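Local coordinates for protein P35 antigen (Borrelia burgdorferi, PDB 4ALY) that is an outer surface lipoprotein of the Lyme disease spirochaete that is critical to ensure infection after a tick bite, at residues R106-F115 with H122-R132. Numbering follows the deposited sequence.
Sequences RAEIFSKIFF and HFDSHEYTEER
Phe123 and Phe110 meet as a T-shaped pair and illustrate how aromatic rings and a salt bridge together can pin a turn between helices. The edge of Phe123 is directed at the face of Phe110, the planes 78° apart, with Phe123 CD2 3.5 Å from Phe110 CD1. With its CG anti to the backbone N (chi1 -164°), Phe123 also reaches Phe115, whose ring lies nearly coplanar with it, rim to rim. The CB of Phe115 rests 3.5 Å from CE1 of Tyr128, completing an aromatic cluster, and the CG of Glu131 reaches CE1 and CZ of Phe115 obliquely.

Backbone bonds join the two segments: Phe123 N donates to Ile113 O at 3.1 Å, and Asp124 N makes a weak bond to Phe110 O. They hold the type I beta turn from His122 to Ser125 against the chain following helix 106-110. Arg132, its aliphatic CG over a face of Phe110, grips Phe123 O side-on with NE and NH2, the acceptor in the guanidinium plane.

Asp124 OD2 lies somewhat out of the guanidinium plane of Arg106 and accepts from NE at 3.2 Å through its anti lone pair, with carboxylate and guanidinium planes almost perpendicular; NH2 adds a weak bond, while NH1 holds Asn100 O. The His122 ring is slid so far off Phe114 that the two barely overlap, their planes 30° apart; its CD2 sits over one Phe114 face near the rim, 3.3 Å from Phe114 CZ, and Ser111 O lies over one of the imidazole faces.

The contact thus ties helix 106-110 to the start of helix 129-137. Leu135 and Tyr136 of the latter also touch Phe110, Glu98 takes Arg132 NH1 in a salt bridge, Ile109 packs on helix 143-157, and Phe175 of helix 163-189 meets Phe115 edge-to-face.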
loop_
_atom_site.group_PDB
_atom_site.type_symbol
_atom_site.label_atom_id
_atom_site.label_comp_id
_atom_site.label_asym_id
_atom_site.label_seq_id
_atom_site.Cartn_x
_atom_site.Cartn_y
_atom_site.Cartn_z
ATOM N N ARG A 106 -5.955 -15.878 5.419
ATOM C CA ARG A 106 -5.307 -16.904 4.654
ATOM C C ARG A 106 -6.271 -17.944 4.036
ATOM O O ARG A 106 -6.081 -18.292 2.873
ATOM C CB ARG A 106 -4.283 -17.598 5.506
ATOM C CG ARG A 106 -3.919 -18.936 4.933
ATOM C CD ARG A 106 -3.124 -19.698 5.968
ATOM N NE ARG A 106 -2.010 -20.354 5.344
ATOM C CZ ARG A 106 -0.798 -20.453 5.882
ATOM N NH1 ARG A 106 -0.512 -19.957 7.109
ATOM N NH2 ARG A 106 0.139 -21.044 5.149
ATOM N N ALA A 107 -7.285 -18.415 4.774
ATOM C CA ALA A 107 -8.105 -19.562 4.282
ATOM C C ALA A 107 -8.827 -19.259 2.978
ATOM O O ALA A 107 -8.938 -20.151 2.165
ATOM C CB ALA A 107 -9.127 -20.040 5.349
ATOM N N GLU A 108 -9.327 -18.008 2.793
ATOM C CA GLU A 108 -10.172 -17.644 1.637
ATOM C C GLU A 108 -9.605 -16.647 0.693
ATOM O O GLU A 108 -10.220 -16.396 -0.382
ATOM C CB GLU A 108 -11.485 -17.005 2.048
ATOM C CG GLU A 108 -12.171 -17.600 3.248
ATOM C CD GLU A 108 -12.705 -18.965 2.994
ATOM O OE1 GLU A 108 -12.491 -19.513 1.868
ATOM O OE2 GLU A 108 -13.344 -19.485 3.929
ATOM N N ILE A 109 -8.508 -15.994 1.078
ATOM C CA ILE A 109 -7.907 -15.004 0.196
ATOM C C ILE A 109 -6.501 -15.445 -0.108
ATOM O O ILE A 109 -6.225 -15.917 -1.223
ATOM C CB ILE A 109 -7.962 -13.589 0.825
ATOM C CG1 ILE A 109 -9.329 -13.341 1.447
ATOM C CG2 ILE A 109 -7.586 -12.484 -0.188
ATOM C CD1 ILE A 109 -9.495 -11.997 2.147
ATOM N N PHE A 110 -5.575 -15.339 0.860
ATOM C CA PHE A 110 -4.164 -15.395 0.459
ATOM C C PHE A 110 -3.859 -16.758 -0.150
ATOM O O PHE A 110 -3.063 -16.929 -1.087
ATOM C CB PHE A 110 -3.232 -15.093 1.615
ATOM C CG PHE A 110 -3.362 -13.706 2.187
ATOM C CD1 PHE A 110 -3.807 -12.638 1.425
ATOM C CD2 PHE A 110 -2.952 -13.456 3.499
ATOM C CE1 PHE A 110 -3.872 -11.348 1.950
ATOM C CE2 PHE A 110 -2.967 -12.157 4.036
ATOM C CZ PHE A 110 -3.436 -11.098 3.268
ATOM N N SER A 111 -4.551 -17.762 0.335
ATOM C CA SER A 111 -4.243 -19.084 -0.251
ATOM C C SER A 111 -5.027 -19.359 -1.563
ATOM O O SER A 111 -4.924 -20.444 -2.052
ATOM C CB SER A 111 -4.410 -20.222 0.760
ATOM O OG SER A 111 -5.779 -20.429 0.995
ATOM N N LYS A 112 -5.777 -18.391 -2.079
ATOM C CA LYS A 112 -6.501 -18.517 -3.368
ATOM C C LYS A 112 -6.045 -17.533 -4.443
ATOM O O LYS A 112 -6.505 -17.640 -5.578
ATOM C CB LYS A 112 -7.999 -18.239 -3.254
ATOM C CG LYS A 112 -8.734 -18.828 -2.053
ATOM C CD LYS A 112 -8.950 -20.307 -2.266
ATOM C CE LYS A 112 -10.148 -20.782 -1.451
ATOM N NZ LYS A 112 -9.895 -22.249 -1.553
ATOM N N ILE A 113 -5.186 -16.576 -4.121
ATOM C CA ILE A 113 -4.823 -15.574 -5.090
ATOM C C ILE A 113 -3.309 -15.650 -5.331
ATOM O O ILE A 113 -2.609 -16.212 -4.509
ATOM C CB ILE A 113 -5.193 -14.153 -4.579
ATOM C CG1 ILE A 113 -4.420 -13.869 -3.261
ATOM C CG2 ILE A 113 -6.722 -14.003 -4.451
ATOM C CD1 ILE A 113 -4.310 -12.413 -2.895
ATOM N N PHE A 114 -2.849 -15.057 -6.435
ATOM C CA PHE A 114 -1.424 -14.921 -6.823
ATOM C C PHE A 114 -0.938 -13.487 -6.839
ATOM O O PHE A 114 -1.663 -12.586 -7.224
ATOM C CB PHE A 114 -1.184 -15.475 -8.213
ATOM C CG PHE A 114 -1.584 -16.883 -8.312
ATOM C CD1 PHE A 114 -0.739 -17.884 -7.836
ATOM C CD2 PHE A 114 -2.851 -17.227 -8.798
ATOM C CE1 PHE A 114 -1.138 -19.200 -7.865
ATOM C CE2 PHE A 114 -3.243 -18.564 -8.834
ATOM C CZ PHE A 114 -2.372 -19.543 -8.395
ATOM N N PHE A 115 0.329 -13.304 -6.510
ATOM C CA PHE A 115 0.861 -11.983 -6.435
ATOM C C PHE A 115 0.731 -11.263 -7.778
ATOM O O PHE A 115 0.190 -10.162 -7.855
ATOM C CB PHE A 115 2.317 -12.013 -5.916
ATOM C CG PHE A 115 2.902 -10.643 -5.699
ATOM C CD1 PHE A 115 2.352 -9.769 -4.768
ATOM C CD2 PHE A 115 3.995 -10.214 -6.433
ATOM C CE1 PHE A 115 2.903 -8.493 -4.582
ATOM C CE2 PHE A 115 4.559 -8.934 -6.240
ATOM C CZ PHE A 115 4.012 -8.078 -5.315
ATOM N N HIS A 122 0.632 -19.451 -4.204
ATOM C CA HIS A 122 -0.305 -18.419 -3.740
ATOM C C HIS A 122 0.346 -17.474 -2.740
ATOM O O HIS A 122 1.408 -17.749 -2.189
ATOM C CB HIS A 122 -1.483 -19.102 -3.095
ATOM C CG HIS A 122 -2.259 -19.993 -4.035
ATOM N ND1 HIS A 122 -2.270 -21.338 -3.921
ATOM C CD2 HIS A 122 -3.059 -19.686 -5.134
ATOM C CE1 HIS A 122 -3.053 -21.864 -4.883
ATOM N NE2 HIS A 122 -3.505 -20.859 -5.644
ATOM N N PHE A 123 -0.312 -16.362 -2.486
ATOM C CA PHE A 123 0.208 -15.265 -1.648
ATOM C C PHE A 123 0.351 -15.624 -0.161
ATOM O O PHE A 123 1.043 -14.945 0.602
ATOM C CB PHE A 123 -0.741 -14.102 -1.878
ATOM C CG PHE A 123 -0.230 -12.768 -1.429
ATOM C CD1 PHE A 123 0.876 -12.220 -1.975
ATOM C CD2 PHE A 123 -0.928 -12.051 -0.482
ATOM C CE1 PHE A 123 1.317 -10.962 -1.529
ATOM C CE2 PHE A 123 -0.508 -10.832 -0.061
ATOM C CZ PHE A 123 0.595 -10.266 -0.601
ATOM N N ASP A 124 -0.253 -16.740 0.236
ATOM C CA ASP A 124 -0.052 -17.227 1.578
ATOM C C ASP A 124 1.317 -17.867 1.773
ATOM O O ASP A 124 1.685 -18.158 2.907
ATOM C CB ASP A 124 -1.192 -18.165 2.043
ATOM C CG ASP A 124 -1.095 -19.610 1.459
ATOM O OD1 ASP A 124 -0.663 -19.816 0.311
ATOM O OD2 ASP A 124 -1.514 -20.536 2.165
ATOM N N SER A 125 2.092 -18.071 0.714
ATOM C CA SER A 125 3.328 -18.840 0.911
ATOM C C SER A 125 4.475 -18.066 1.694
ATOM O O SER A 125 4.519 -16.845 1.645
ATOM C CB SER A 125 3.849 -19.341 -0.450
ATOM O OG SER A 125 5.300 -19.434 -0.366
ATOM N N HIS A 126 5.421 -18.771 2.326
ATOM C CA HIS A 126 6.598 -18.116 2.965
ATOM C C HIS A 126 7.296 -17.165 1.991
ATOM O O HIS A 126 8.011 -16.255 2.366
ATOM C CB HIS A 126 7.561 -19.164 3.508
ATOM C CG HIS A 126 8.732 -18.588 4.301
ATOM N ND1 HIS A 126 9.931 -18.245 3.723
ATOM C CD2 HIS A 126 8.868 -18.308 5.678
ATOM C CE1 HIS A 126 10.768 -17.772 4.673
ATOM N NE2 HIS A 126 10.116 -17.802 5.867
ATOM N N GLU A 127 7.045 -17.322 0.704
ATOM C CA GLU A 127 7.773 -16.536 -0.260
ATOM C C GLU A 127 7.246 -15.108 -0.309
ATOM O O GLU A 127 7.900 -14.244 -0.821
ATOM C CB GLU A 127 7.693 -17.229 -1.640
ATOM C CG GLU A 127 8.248 -16.402 -2.783
ATOM C CD GLU A 127 8.097 -16.995 -4.189
ATOM O OE1 GLU A 127 7.890 -18.225 -4.353
ATOM O OE2 GLU A 127 8.215 -16.213 -5.181
ATOM N N TYR A 128 6.050 -14.885 0.213
ATOM C CA TYR A 128 5.388 -13.589 0.180
ATOM C C TYR A 128 5.234 -12.986 1.569
ATOM O O TYR A 128 4.436 -12.081 1.771
ATOM C CB TYR A 128 4.046 -13.727 -0.526
ATOM C CG TYR A 128 4.278 -14.091 -1.953
ATOM C CD1 TYR A 128 4.730 -13.146 -2.843
ATOM C CD2 TYR A 128 4.103 -15.402 -2.403
ATOM C CE1 TYR A 128 5.018 -13.467 -4.161
ATOM C CE2 TYR A 128 4.364 -15.732 -3.717
ATOM C CZ TYR A 128 4.836 -14.762 -4.591
ATOM O OH TYR A 128 5.098 -15.050 -5.927
ATOM N N THR A 129 5.999 -13.506 2.532
ATOM C CA THR A 129 6.084 -12.895 3.863
ATOM C C THR A 129 6.228 -11.362 3.809
ATOM O O THR A 129 5.358 -10.624 4.349
ATOM C CB THR A 129 7.263 -13.497 4.670
ATOM O OG1 THR A 129 7.156 -14.922 4.659
ATOM C CG2 THR A 129 7.252 -12.984 6.102
ATOM N N GLU A 130 7.296 -10.898 3.143
ATOM C CA GLU A 130 7.517 -9.450 2.957
ATOM C C GLU A 130 6.324 -8.655 2.395
ATOM O O GLU A 130 5.919 -7.618 2.959
ATOM C CB GLU A 130 8.715 -9.179 2.104
ATOM C CG GLU A 130 9.809 -8.419 2.818
ATOM C CD GLU A 130 10.247 -7.191 2.012
ATOM O OE1 GLU A 130 9.712 -7.001 0.896
ATOM O OE2 GLU A 130 11.100 -6.393 2.486
ATOM N N GLU A 131 5.766 -9.140 1.298
ATOM C CA GLU A 131 4.664 -8.491 0.628
ATOM C C GLU A 131 3.382 -8.498 1.493
ATOM O O GLU A 131 2.649 -7.513 1.629
ATOM C CB GLU A 131 4.409 -9.230 -0.667
ATOM C CG GLU A 131 5.440 -8.941 -1.708
ATOM C CD GLU A 131 6.559 -9.957 -1.724
ATOM O OE1 GLU A 131 6.751 -10.776 -0.774
ATOM O OE2 GLU A 131 7.278 -9.915 -2.734
ATOM N N ARG A 132 3.139 -9.595 2.140
ATOM C CA ARG A 132 2.105 -9.583 3.116
ATOM C C ARG A 132 2.289 -8.442 4.190
ATOM O O ARG A 132 1.360 -7.659 4.449
ATOM C CB ARG A 132 2.043 -10.932 3.733
ATOM C CG ARG A 132 0.922 -11.780 3.264
ATOM C CD ARG A 132 0.827 -12.959 4.242
ATOM N NE ARG A 132 1.467 -13.906 3.404
ATOM C CZ ARG A 132 2.453 -14.732 3.695
ATOM N NH1 ARG A 132 2.936 -14.881 4.928
ATOM N NH2 ARG A 132 2.839 -15.489 2.682
#